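Local coordinates for protection of telomeres protein 1 (Schizosaccharomyces pombe, PDB 1QZG), which binds the single-stranded G-rich overhang of telomeres, recognising GGTTAC, and so protects the chromosome end and regulates telomerase and telomere length, at residues T70-D75 and G84-L89; G49-F54 and P98-V103; T64-T69 and F90-N95. One frame throughout, in Å; residues are numbered along the deposited sequence.

Overall arrangement
The chain is the N-terminal DNA-binding piece of a longer protein and has an OB fold. Interactions 1 and 3 are consecutive parts of one hairpin, strands 67-74 and 85-91, with centres about 17 Å apart. They meet at a probable hydrogen bond of 2.7 Å from Leu89 N to Thr69 O. Both reach ligands: interaction 1 through His88 at the thymidine-5'-phosphate, interaction 3 through thymines of the DNA. Interaction 2 uses the neighbouring strand 43-59, and its centre is about 9 Å from that of interaction 1. Its nearest atom is about 9 Å from the nucleic acid. Interactions 1 and 3 both fall within the chain loop that interaction 2 closes.

Interaction 1 of 3, residues T70-D75 and G84-L89; sequences TVYLWD and GLQIHL. With TMP (thymidine-5'-phosphate), chain E; nucleotides of chain A.
Thr70 and His88 pair across the antiparallel hairpin of strands 67-74 and 85-91, part of the OB-fold sheet. Their side chains lie side by side and point the same way. Thr70 OG1 meets His88 ND1 at 2.8 Å, in the plane of the imidazole and at its edge. Either atom could be the donor. This bond helps to fix the rotation of the ring. At another point of its edge, His88 NE2 donates to O2 of the thymidine-5'-phosphate at 3.3 Å. The sugar and base of DA5 of chain A lie over one ring face. Thr70 is thus a second-shell residue for the thymidine-5'-phosphate pocket, whose other residues are Arg115, Tyr117 and Gln122.

Tyr72 and Gln86 are the next pair on this face of the sheet. The tyrosine ring leans over the partner strand, with CG anti to its own carbonyl carbon (chi1 -78°). One ring face receives Gln86 CA in a CH-pi contact, 4.2 Å from the ring centroid and displaced toward the rim. Gln86 CB also touches the ring, 3.5 Å from Tyr72 CE2.

Val71, Leu73, Leu85 and Ile87 occupy the opposite, buried face, where Leu47 and Leu109 also pack. Ile87 CB meets Val71 CG2 at 3.8 Å, and Ile87 CD1 reaches Leu73 CD1. The backbones are tied at two hydrogen-bonded pairs. In one of them, Val71 N donates to Ile87 O at 3.0 Å and Ile87 N returns a bond to Val71 O at 2.8 Å.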
loop_
_atom_site.group_PDB
_atom_site.type_symbol
_atom_site.label_atom_id
_atom_site.label_comp_id
_atom_site.label_asym_id
_atom_site.label_seq_id
_atom_site.Cartn_x
_atom_site.Cartn_y
_atom_site.Cartn_z
ATOM N N THR C 70 8.033 -3.170 -6.671
ATOM C CA THR C 70 6.718 -3.788 -6.756
ATOM C C THR C 70 6.293 -4.170 -5.364
ATOM O O THR C 70 7.090 -4.663 -4.565
ATOM C CB THR C 70 6.730 -4.997 -7.679
ATOM O OG1 THR C 70 7.136 -4.600 -8.996
ATOM C CG2 THR C 70 5.347 -5.625 -7.734
ATOM N N VAL C 71 5.019 -3.964 -5.052
ATOM C CA VAL C 71 4.478 -4.349 -3.761
ATOM C C VAL C 71 3.122 -4.992 -4.004
ATOM O O VAL C 71 2.401 -4.632 -4.941
ATOM C CB VAL C 71 4.273 -3.138 -2.820
ATOM C CG1 VAL C 71 5.584 -2.384 -2.646
ATOM C CG2 VAL C 71 3.195 -2.199 -3.350
ATOM N N TYR C 72 2.775 -5.926 -3.138
ATOM C CA TYR C 72 1.490 -6.557 -3.166
ATOM C C TYR C 72 0.822 -6.099 -1.905
ATOM O O TYR C 72 1.280 -6.433 -0.811
ATOM C CB TYR C 72 1.622 -8.091 -3.221
ATOM C CG TYR C 72 1.970 -8.614 -4.596
ATOM C CD1 TYR C 72 3.276 -8.554 -5.081
ATOM C CD2 TYR C 72 0.979 -9.142 -5.426
ATOM C CE1 TYR C 72 3.587 -9.013 -6.363
ATOM C CE2 TYR C 72 1.282 -9.600 -6.710
ATOM C CZ TYR C 72 2.584 -9.531 -7.169
ATOM O OH TYR C 72 2.877 -9.972 -8.443
ATOM N N LEU C 73 -0.257 -5.331 -2.046
ATOM C CA LEU C 73 -0.960 -4.784 -0.898
ATOM C C LEU C 73 -2.179 -5.598 -0.540
ATOM O O LEU C 73 -2.948 -6.025 -1.392
ATOM C CB LEU C 73 -1.424 -3.349 -1.143
ATOM C CG LEU C 73 -0.473 -2.193 -0.788
ATOM C CD1 LEU C 73 -1.211 -0.870 -0.773
ATOM C CD2 LEU C 73 0.193 -2.443 0.555
ATOM N N TRP C 74 -2.348 -5.806 0.756
ATOM C CA TRP C 74 -3.449 -6.593 1.275
ATOM C C TRP C 74 -4.190 -5.817 2.346
ATOM O O TRP C 74 -3.617 -4.929 2.997
ATOM C CB TRP C 74 -2.890 -7.891 1.862
ATOM C CG TRP C 74 -3.859 -8.732 2.639
ATOM C CD1 TRP C 74 -4.511 -9.840 2.172
ATOM C CD2 TRP C 74 -4.289 -8.557 3.996
ATOM N NE1 TRP C 74 -5.311 -10.371 3.157
ATOM C CE2 TRP C 74 -5.189 -9.608 4.289
ATOM C CE3 TRP C 74 -4.013 -7.632 5.014
ATOM C CZ2 TRP C 74 -5.808 -9.741 5.537
ATOM C CZ3 TRP C 74 -4.603 -7.761 6.243
ATOM C CH2 TRP C 74 -5.497 -8.817 6.501
ATOM N N ASP C 75 -5.466 -6.135 2.532
ATOM C CA ASP C 75 -6.235 -5.541 3.618
ATOM C C ASP C 75 -7.302 -6.580 3.959
ATOM O O ASP C 75 -7.521 -7.523 3.175
ATOM C CB ASP C 75 -6.781 -4.150 3.234
ATOM C CG ASP C 75 -8.035 -4.163 2.398
ATOM O OD1 ASP C 75 -8.594 -5.253 2.191
ATOM O OD2 ASP C 75 -8.450 -3.078 1.938
ATOM N N GLY C 84 -2.983 -10.180 -2.764
ATOM C CA GLY C 84 -3.470 -8.828 -2.913
ATOM C C GLY C 84 -3.281 -8.205 -4.308
ATOM O O GLY C 84 -3.046 -8.859 -5.318
ATOM N N LEU C 85 -3.387 -6.896 -4.278
ATOM C CA LEU C 85 -3.259 -6.045 -5.440
ATOM C C LEU C 85 -1.795 -5.777 -5.781
ATOM O O LEU C 85 -1.055 -5.240 -4.958
ATOM C CB LEU C 85 -4.013 -4.725 -5.212
ATOM C CG LEU C 85 -3.991 -3.694 -6.349
ATOM C CD1 LEU C 85 -4.804 -4.186 -7.523
ATOM C CD2 LEU C 85 -4.510 -2.347 -5.867
ATOM N N GLN C 86 -1.387 -6.166 -6.996
ATOM C CA GLN C 86 -0.020 -5.932 -7.447
ATOM C C GLN C 86 0.106 -4.471 -7.857
ATOM O O GLN C 86 -0.675 -3.970 -8.667
ATOM C CB GLN C 86 0.325 -6.810 -8.657
ATOM C CG GLN C 86 1.684 -6.483 -9.266
ATOM C CD GLN C 86 1.939 -7.216 -10.580
ATOM O OE1 GLN C 86 2.891 -7.984 -10.698
ATOM N NE2 GLN C 86 1.085 -6.975 -11.568
ATOM N N ILE C 87 1.131 -3.781 -7.332
ATOM C CA ILE C 87 1.345 -2.381 -7.631
ATOM C C ILE C 87 2.802 -2.122 -7.999
ATOM O O ILE C 87 3.714 -2.523 -7.274
ATOM C CB ILE C 87 0.987 -1.484 -6.414
ATOM C CG1 ILE C 87 -0.438 -1.798 -5.966
ATOM C CG2 ILE C 87 1.128 -0.008 -6.745
ATOM C CD1 ILE C 87 -0.746 -1.424 -4.530
ATOM N N HIS C 88 2.999 -1.461 -9.144
ATOM C CA HIS C 88 4.350 -1.096 -9.542
ATOM C C HIS C 88 4.530 0.375 -9.237
ATOM O O HIS C 88 3.745 1.209 -9.700
ATOM C CB HIS C 88 4.574 -1.320 -11.040
ATOM C CG HIS C 88 4.520 -2.756 -11.447
ATOM N ND1 HIS C 88 5.366 -3.708 -10.920
ATOM C CD2 HIS C 88 3.713 -3.407 -12.316
ATOM C CE1 HIS C 88 5.080 -4.885 -11.444
ATOM N NE2 HIS C 88 4.081 -4.732 -12.295
ATOM N N LEU C 89 5.549 0.615 -8.409
ATOM C CA LEU C 89 5.856 1.997 -8.064
ATOM C C LEU C 89 7.074 2.447 -8.863
ATOM O O LEU C 89 8.107 1.780 -8.805
ATOM C CB LEU C 89 6.125 2.099 -6.573
ATOM C CG LEU C 89 4.953 1.640 -5.713
ATOM C CD1 LEU C 89 5.331 1.578 -4.243
ATOM C CD2 LEU C 89 3.764 2.557 -5.930
HETATM C "C1'" TMP E . 5.895 -8.615 -16.173
HETATM N N1 TMP E . 5.001 -7.522 -16.566
HETATM C C2 TMP E . 4.221 -6.911 -15.613
HETATM O O2 TMP E . 4.228 -7.234 -14.437
HETATM N N3 TMP E . 3.425 -5.900 -16.093
HETATM C C4 TMP E . 3.336 -5.450 -17.399
HETATM O O4 TMP E . 2.556 -4.544 -17.683
HETATM C C5 TMP E . 4.195 -6.129 -18.341
HETATM C C5M TMP E . 4.185 -5.700 -19.775
HETATM C C6 TMP E . 4.969 -7.117 -17.881
ATOM P P DA A 5 12.122 -3.666 -17.113
ATOM O OP1 DA A 5 13.603 -3.648 -17.036
ATOM O OP2 DA A 5 11.440 -4.669 -17.944
ATOM O "O5'" DA A 5 11.542 -3.724 -15.635
ATOM C "C5'" DA A 5 10.781 -4.825 -15.192
ATOM C "C4'" DA A 5 10.085 -4.474 -13.899
ATOM O "O4'" DA A 5 9.039 -3.513 -14.174
ATOM C "C3'" DA A 5 9.381 -5.669 -13.278
ATOM O "O3'" DA A 5 9.259 -5.472 -11.880
ATOM C "C2'" DA A 5 8.011 -5.635 -13.929
ATOM C "C1'" DA A 5 7.776 -4.167 -14.262
ATOM N N9 DA A 5 7.293 -3.990 -15.632
ATOM C C8 DA A 5 7.808 -4.577 -16.761
ATOM N N7 DA A 5 7.209 -4.218 -17.868
ATOM C C5 DA A 5 6.227 -3.337 -17.443
ATOM C C6 DA A 5 5.261 -2.589 -18.141
ATOM N N6 DA A 5 5.127 -2.595 -19.472
ATOM N N1 DA A 5 4.429 -1.813 -17.414
ATOM C C2 DA A 5 4.572 -1.791 -16.083
ATOM N N3 DA A 5 5.446 -2.433 -15.317
ATOM C C4 DA A 5 6.256 -3.199 -16.065
#

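Interaction 2 of 3, residues G49-F54 and P98-V103; sequences GIVKDF and PVIKQV
Phe54 reaches from strand 43-59 of the OB fold to the loop of residues 98-103, and Ile100 meets its ring. The CA-CB bond of Phe54 points toward the loop. CG stands between the backbone N and the carbonyl carbon (chi1 66°), which carries the ring across Ile100. Phe54 CG is 3.8 Å from Ile100 CG2. This methyl lies over the centre of one ring face, a CH-pi contact. Phe54 CD1 and CD2 also touch it. Further out, the ring follows the loop backbone. Phe54 CE1 comes to 3.5 Å from Ile100 O. Phe54 CZ, the tip, is 3.7 Å from Lys101 O. Phe54 CE2 meets Gln102 CA at 3.9 Å.

The other branch of Ile100 turns inward, and its CD1 touches Val51 CG2 at 4.1 Å. Val103 closes the far end of the contact. Its CA makes a CA-H...O contact of 3.3 Å with Val51 O, while its methyls lie against the carbonyls of Val51 and Lys52. Asp53 OD1 accepts a hydrogen bond from Phe54 N.

The contact packs the loop between strands 85-91 and 106-109 on strand 43-59. Ile100 also packs on Val71 of strand 67-74. Val103 touches Trp171, and so joins the loop to helix 158-175.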
loop_
_atom_site.group_PDB
_atom_site.type_symbol
_atom_site.label_atom_id
_atom_site.label_comp_id
_atom_site.label_asym_id
_atom_site.label_seq_id
_atom_site.Cartn_x
_atom_site.Cartn_y
_atom_site.Cartn_z
ATOM N N GLY C 49 -2.721 -0.437 2.937
ATOM C CA GLY C 49 -2.774 -1.859 3.210
ATOM C C GLY C 49 -1.515 -2.360 3.875
ATOM O O GLY C 49 -0.709 -1.581 4.378
ATOM N N ILE C 50 -1.363 -3.674 3.887
ATOM C CA ILE C 50 -0.200 -4.301 4.477
ATOM C C ILE C 50 0.592 -4.878 3.325
ATOM O O ILE C 50 0.016 -5.434 2.388
ATOM C CB ILE C 50 -0.595 -5.458 5.413
ATOM C CG1 ILE C 50 -1.359 -4.923 6.626
ATOM C CG2 ILE C 50 0.644 -6.225 5.829
ATOM C CD1 ILE C 50 -0.542 -4.008 7.522
ATOM N N VAL C 51 1.910 -4.744 3.382
ATOM C CA VAL C 51 2.735 -5.290 2.324
ATOM C C VAL C 51 2.759 -6.799 2.493
ATOM O O VAL C 51 3.276 -7.309 3.485
ATOM C CB VAL C 51 4.165 -4.743 2.395
ATOM C CG1 VAL C 51 5.067 -5.518 1.428
ATOM C CG2 VAL C 51 4.149 -3.265 2.038
ATOM N N LYS C 52 2.183 -7.512 1.530
ATOM C CA LYS C 52 2.145 -8.963 1.600
ATOM C C LYS C 52 3.322 -9.576 0.844
ATOM O O LYS C 52 3.665 -10.730 1.051
ATOM C CB LYS C 52 0.808 -9.484 1.057
ATOM C CG LYS C 52 0.410 -10.810 1.672
ATOM C CD LYS C 52 -1.087 -10.910 1.947
ATOM C CE LYS C 52 -1.389 -12.190 2.732
ATOM N NZ LYS C 52 -2.853 -12.441 2.931
ATOM N N ASP C 53 3.930 -8.789 -0.038
ATOM C CA ASP C 53 5.107 -9.214 -0.790
ATOM C C ASP C 53 5.661 -7.978 -1.479
ATOM O O ASP C 53 4.944 -7.004 -1.682
ATOM C CB ASP C 53 4.769 -10.288 -1.824
ATOM C CG ASP C 53 6.004 -11.043 -2.302
ATOM O OD1 ASP C 53 7.124 -10.785 -1.786
ATOM O OD2 ASP C 53 5.857 -11.904 -3.194
ATOM N N PHE C 54 6.935 -8.016 -1.846
ATOM C CA PHE C 54 7.551 -6.859 -2.466
ATOM C C PHE C 54 8.817 -7.255 -3.202
ATOM O O PHE C 54 9.320 -8.366 -3.042
ATOM C CB PHE C 54 7.897 -5.833 -1.382
ATOM C CG PHE C 54 8.972 -6.305 -0.422
ATOM C CD1 PHE C 54 10.291 -5.875 -0.566
ATOM C CD2 PHE C 54 8.666 -7.182 0.613
ATOM C CE1 PHE C 54 11.286 -6.312 0.313
ATOM C CE2 PHE C 54 9.649 -7.626 1.495
ATOM C CZ PHE C 54 10.966 -7.186 1.343
ATOM N N PRO C 98 9.653 3.750 -1.789
ATOM C CA PRO C 98 9.567 3.181 -0.448
ATOM C C PRO C 98 10.644 2.123 -0.291
ATOM O O PRO C 98 10.862 1.320 -1.194
ATOM C CB PRO C 98 8.172 2.549 -0.426
ATOM C CG PRO C 98 7.380 3.453 -1.305
ATOM C CD PRO C 98 8.339 3.719 -2.460
ATOM N N VAL C 99 11.324 2.135 0.847
ATOM C CA VAL C 99 12.344 1.141 1.120
ATOM C C VAL C 99 11.668 0.200 2.102
ATOM O O VAL C 99 11.547 0.496 3.289
ATOM C CB VAL C 99 13.602 1.758 1.769
ATOM C CG1 VAL C 99 14.562 0.649 2.176
ATOM C CG2 VAL C 99 14.273 2.710 0.792
ATOM N N ILE C 100 11.207 -0.931 1.588
ATOM C CA ILE C 100 10.506 -1.904 2.400
ATOM C C ILE C 100 11.447 -2.956 2.925
ATOM O O ILE C 100 12.282 -3.480 2.188
ATOM C CB ILE C 100 9.392 -2.552 1.574
ATOM C CG1 ILE C 100 8.397 -1.457 1.168
ATOM C CG2 ILE C 100 8.725 -3.674 2.368
ATOM C CD1 ILE C 100 7.454 -1.852 0.070
ATOM N N LYS C 101 11.312 -3.285 4.201
ATOM C CA LYS C 101 12.206 -4.278 4.747
ATOM C C LYS C 101 11.579 -5.653 4.912
ATOM O O LYS C 101 12.263 -6.660 4.769
ATOM C CB LYS C 101 12.792 -3.797 6.069
ATOM C CG LYS C 101 14.044 -4.563 6.439
ATOM C CD LYS C 101 14.744 -3.951 7.626
ATOM C CE LYS C 101 15.337 -5.055 8.474
ATOM N NZ LYS C 101 16.119 -4.542 9.617
ATOM N N GLN C 102 10.288 -5.708 5.212
ATOM C CA GLN C 102 9.646 -7.003 5.362
ATOM C C GLN C 102 8.138 -6.960 5.205
ATOM O O GLN C 102 7.501 -5.923 5.377
ATOM C CB GLN C 102 9.971 -7.620 6.733
ATOM C CG GLN C 102 9.331 -6.904 7.915
ATOM C CD GLN C 102 9.620 -7.584 9.250
ATOM O OE1 GLN C 102 8.767 -8.278 9.808
ATOM N NE2 GLN C 102 10.831 -7.390 9.761
ATOM N N VAL C 103 7.590 -8.120 4.874
ATOM C CA VAL C 103 6.158 -8.314 4.721
ATOM C C VAL C 103 5.533 -7.976 6.077
ATOM O O VAL C 103 6.121 -8.260 7.127
ATOM C CB VAL C 103 5.872 -9.792 4.349
ATOM C CG1 VAL C 103 4.443 -10.156 4.672
ATOM C CG2 VAL C 103 6.144 -10.007 2.858
#

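Interaction 3 of 3, residues T64-T69 and F90-N95; sequences TKDWVT and FSKQGN. With nucleotides of chain A.
The Trp67 indole carries Asn95 on one face, and the Phe90 ring carries thymine DT4 of chain A. Asn95 CB sits 3.6 Å from the centroid of the six-membered ring of Trp67, a CH-pi contact. Its amide continues over the benzene side, turned only 24° from the indole plane. Ser91 O lies at the indole edge, in its plane. With an alanine in place of Trp67, Asn95 would probably lose the surface it lies on and be set freer to move. Val68 CG2 touches Phe90 CE2 at 3.5 Å. The thymine of DT4 lies over one face of the Phe90 ring, with its C5 3.5 Å from Phe90 CZ.

Asp66 OD2 uses its syn lone pair for a 2.7 Å salt bridge with Lys92 NZ. It also accepts a hydrogen bond from N3 of DT4 at 2.8 Å, while Asp66 N donates to O2 of that base. Lys92, bent at its last torsion (chi4 -60°), also donates from NZ to O4 of DT3 of chain A. Thr64 binds O2 of DT3 with its N and N3 with its OG1. An aromatic ring under a base, beside polar groups that bond to its edge, is characteristic of single-stranded DNA binding by an OB fold.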
loop_
_atom_site.group_PDB
_atom_site.type_symbol
_atom_site.label_atom_id
_atom_site.label_comp_id
_atom_site.label_asym_id
_atom_site.label_seq_id
_atom_site.Cartn_x
_atom_site.Cartn_y
_atom_site.Cartn_z
ATOM N N THR C 64 11.775 3.919 -20.395
ATOM C CA THR C 64 12.409 5.097 -19.834
ATOM C C THR C 64 13.327 4.720 -18.689
ATOM O O THR C 64 13.958 5.570 -18.071
ATOM C CB THR C 64 11.361 6.109 -19.367
ATOM O OG1 THR C 64 10.404 5.462 -18.518
ATOM C CG2 THR C 64 10.646 6.701 -20.566
ATOM N N LYS C 65 13.403 3.423 -18.417
ATOM C CA LYS C 65 14.280 2.912 -17.377
ATOM C C LYS C 65 14.078 3.551 -16.010
ATOM O O LYS C 65 15.050 3.885 -15.346
ATOM C CB LYS C 65 15.740 3.086 -17.816
ATOM C CG LYS C 65 16.048 2.447 -19.169
ATOM C CD LYS C 65 17.498 2.658 -19.590
ATOM C CE LYS C 65 17.762 2.011 -20.943
ATOM N NZ LYS C 65 19.106 2.363 -21.490
ATOM N N ASP C 66 12.828 3.707 -15.585
ATOM C CA ASP C 66 12.555 4.306 -14.282
ATOM C C ASP C 66 12.942 3.383 -13.150
ATOM O O ASP C 66 13.019 2.169 -13.326
ATOM C CB ASP C 66 11.059 4.620 -14.107
ATOM C CG ASP C 66 10.511 5.493 -15.203
ATOM O OD1 ASP C 66 11.315 6.062 -15.976
ATOM O OD2 ASP C 66 9.267 5.609 -15.288
ATOM N N TRP C 67 13.208 3.980 -11.994
ATOM C CA TRP C 67 13.466 3.186 -10.820
ATOM C C TRP C 67 12.138 2.497 -10.532
ATOM O O TRP C 67 11.083 3.104 -10.717
ATOM C CB TRP C 67 13.868 4.059 -9.640
ATOM C CG TRP C 67 15.269 4.507 -9.743
ATOM C CD1 TRP C 67 15.712 5.652 -10.326
ATOM C CD2 TRP C 67 16.437 3.798 -9.307
ATOM N NE1 TRP C 67 17.081 5.708 -10.289
ATOM C CE2 TRP C 67 17.554 4.581 -9.668
ATOM C CE3 TRP C 67 16.648 2.573 -8.654
ATOM C CZ2 TRP C 67 18.869 4.181 -9.401
ATOM C CZ3 TRP C 67 17.959 2.176 -8.385
ATOM C CH2 TRP C 67 19.050 2.980 -8.764
ATOM N N VAL C 68 12.168 1.240 -10.108
ATOM C CA VAL C 68 10.909 0.547 -9.854
ATOM C C VAL C 68 10.945 -0.393 -8.665
ATOM O O VAL C 68 11.973 -1.009 -8.380
ATOM C CB VAL C 68 10.460 -0.230 -11.135
ATOM C CG1 VAL C 68 11.534 -1.239 -11.529
ATOM C CG2 VAL C 68 9.126 -0.938 -10.922
ATOM N N THR C 69 9.810 -0.478 -7.993
ATOM C CA THR C 69 9.649 -1.367 -6.869
ATOM C C THR C 69 8.230 -1.901 -7.002
ATOM O O THR C 69 7.313 -1.171 -7.390
ATOM C CB THR C 69 9.831 -0.640 -5.515
ATOM O OG1 THR C 69 9.853 -1.616 -4.462
ATOM C CG2 THR C 69 8.700 0.347 -5.278
ATOM N N PHE C 90 6.965 3.554 -9.592
ATOM C CA PHE C 90 8.074 4.040 -10.412
ATOM C C PHE C 90 8.532 5.422 -10.024
ATOM O O PHE C 90 7.792 6.201 -9.422
ATOM C CB PHE C 90 7.677 4.119 -11.888
ATOM C CG PHE C 90 7.317 2.798 -12.510
ATOM C CD1 PHE C 90 5.989 2.388 -12.590
ATOM C CD2 PHE C 90 8.303 1.991 -13.065
ATOM C CE1 PHE C 90 5.650 1.193 -13.227
ATOM C CE2 PHE C 90 7.975 0.791 -13.704
ATOM C CZ PHE C 90 6.647 0.393 -13.785
ATOM N N SER C 91 9.767 5.737 -10.392
ATOM C CA SER C 91 10.289 7.062 -10.153
ATOM C C SER C 91 11.243 7.441 -11.272
ATOM O O SER C 91 12.134 6.669 -11.632
ATOM C CB SER C 91 11.009 7.162 -8.821
ATOM O OG SER C 91 11.421 8.510 -8.636
ATOM N N LYS C 92 11.021 8.628 -11.823
ATOM C CA LYS C 92 11.833 9.171 -12.903
ATOM C C LYS C 92 12.691 10.285 -12.311
ATOM O O LYS C 92 13.375 11.001 -13.040
ATOM C CB LYS C 92 10.938 9.775 -13.988
ATOM C CG LYS C 92 9.922 8.836 -14.587
ATOM C CD LYS C 92 9.017 9.585 -15.554
ATOM C CE LYS C 92 8.010 8.657 -16.223
ATOM N NZ LYS C 92 8.666 7.566 -17.005
ATOM N N GLN C 93 12.640 10.431 -10.991
ATOM C CA GLN C 93 13.393 11.477 -10.301
ATOM C C GLN C 93 14.390 10.903 -9.295
ATOM O O GLN C 93 14.602 11.467 -8.219
ATOM C CB GLN C 93 12.418 12.435 -9.593
ATOM C CG GLN C 93 11.399 11.732 -8.686
ATOM C CD GLN C 93 10.411 12.689 -8.015
ATOM O OE1 GLN C 93 9.776 13.515 -8.673
ATOM N NE2 GLN C 93 10.271 12.563 -6.702
ATOM N N GLY C 94 15.009 9.785 -9.650
ATOM C CA GLY C 94 15.958 9.168 -8.745
ATOM C C GLY C 94 15.268 8.094 -7.927
ATOM O O GLY C 94 14.040 7.981 -7.948
ATOM N N ASN C 95 16.045 7.304 -7.199
ATOM C CA ASN C 95 15.468 6.235 -6.397
ATOM C C ASN C 95 14.958 6.743 -5.055
ATOM O O ASN C 95 15.641 6.643 -4.044
ATOM C CB ASN C 95 16.497 5.129 -6.184
ATOM C CG ASN C 95 15.884 3.857 -5.625
ATOM O OD1 ASN C 95 16.545 2.821 -5.559
ATOM N ND2 ASN C 95 14.620 3.929 -5.220
ATOM P P DT A 4 7.918 -2.302 -22.418
ATOM O OP1 DT A 4 8.773 -2.833 -23.509
ATOM O OP2 DT A 4 6.971 -3.206 -21.715
ATOM O "O5'" DT A 4 8.914 -1.701 -21.342
ATOM C "C5'" DT A 4 8.941 -2.208 -20.033
ATOM C "C4'" DT A 4 9.965 -1.455 -19.224
ATOM O "O4'" DT A 4 9.501 -0.102 -18.970
ATOM C "C3'" DT A 4 10.194 -2.087 -17.859
ATOM O "O3'" DT A 4 11.588 -2.246 -17.628
ATOM C "C2'" DT A 4 9.549 -1.121 -16.881
ATOM C "C1'" DT A 4 9.679 0.205 -17.600
ATOM N N1 DT A 4 8.670 1.214 -17.204
ATOM C C2 DT A 4 9.134 2.406 -16.696
ATOM O O2 DT A 4 10.316 2.673 -16.606
ATOM N N3 DT A 4 8.157 3.282 -16.288
ATOM C C4 DT A 4 6.792 3.087 -16.341
ATOM O O4 DT A 4 6.033 3.948 -15.899
ATOM C C5 DT A 4 6.368 1.833 -16.918
ATOM C C7 DT A 4 4.904 1.558 -17.045
ATOM C C6 DT A 4 7.316 0.967 -17.316
ATOM P P DT A 3 2.350 -0.414 -21.547
ATOM O OP1 DT A 3 1.046 -0.712 -22.192
ATOM O OP2 DT A 3 3.149 -1.519 -20.964
ATOM O "O5'" DT A 3 3.209 0.310 -22.673
ATOM C "C5'" DT A 3 4.199 1.262 -22.350
ATOM C "C4'" DT A 3 5.544 0.828 -22.884
ATOM O "O4'" DT A 3 6.455 1.919 -22.656
ATOM C "C3'" DT A 3 6.152 -0.354 -22.134
ATOM O "O3'" DT A 3 7.135 -1.001 -22.961
ATOM C "C2'" DT A 3 6.774 0.324 -20.928
ATOM C "C1'" DT A 3 7.236 1.663 -21.497
ATOM N N1 DT A 3 7.055 2.815 -20.601
ATOM C C2 DT A 3 8.177 3.454 -20.148
ATOM O O2 DT A 3 9.304 3.069 -20.405
ATOM N N3 DT A 3 7.932 4.564 -19.378
ATOM C C4 DT A 3 6.697 5.074 -19.017
ATOM O O4 DT A 3 6.633 6.096 -18.340
ATOM C C5 DT A 3 5.560 4.326 -19.497
ATOM C C7 DT A 3 4.182 4.779 -19.127
ATOM C C6 DT A 3 5.792 3.249 -20.257
#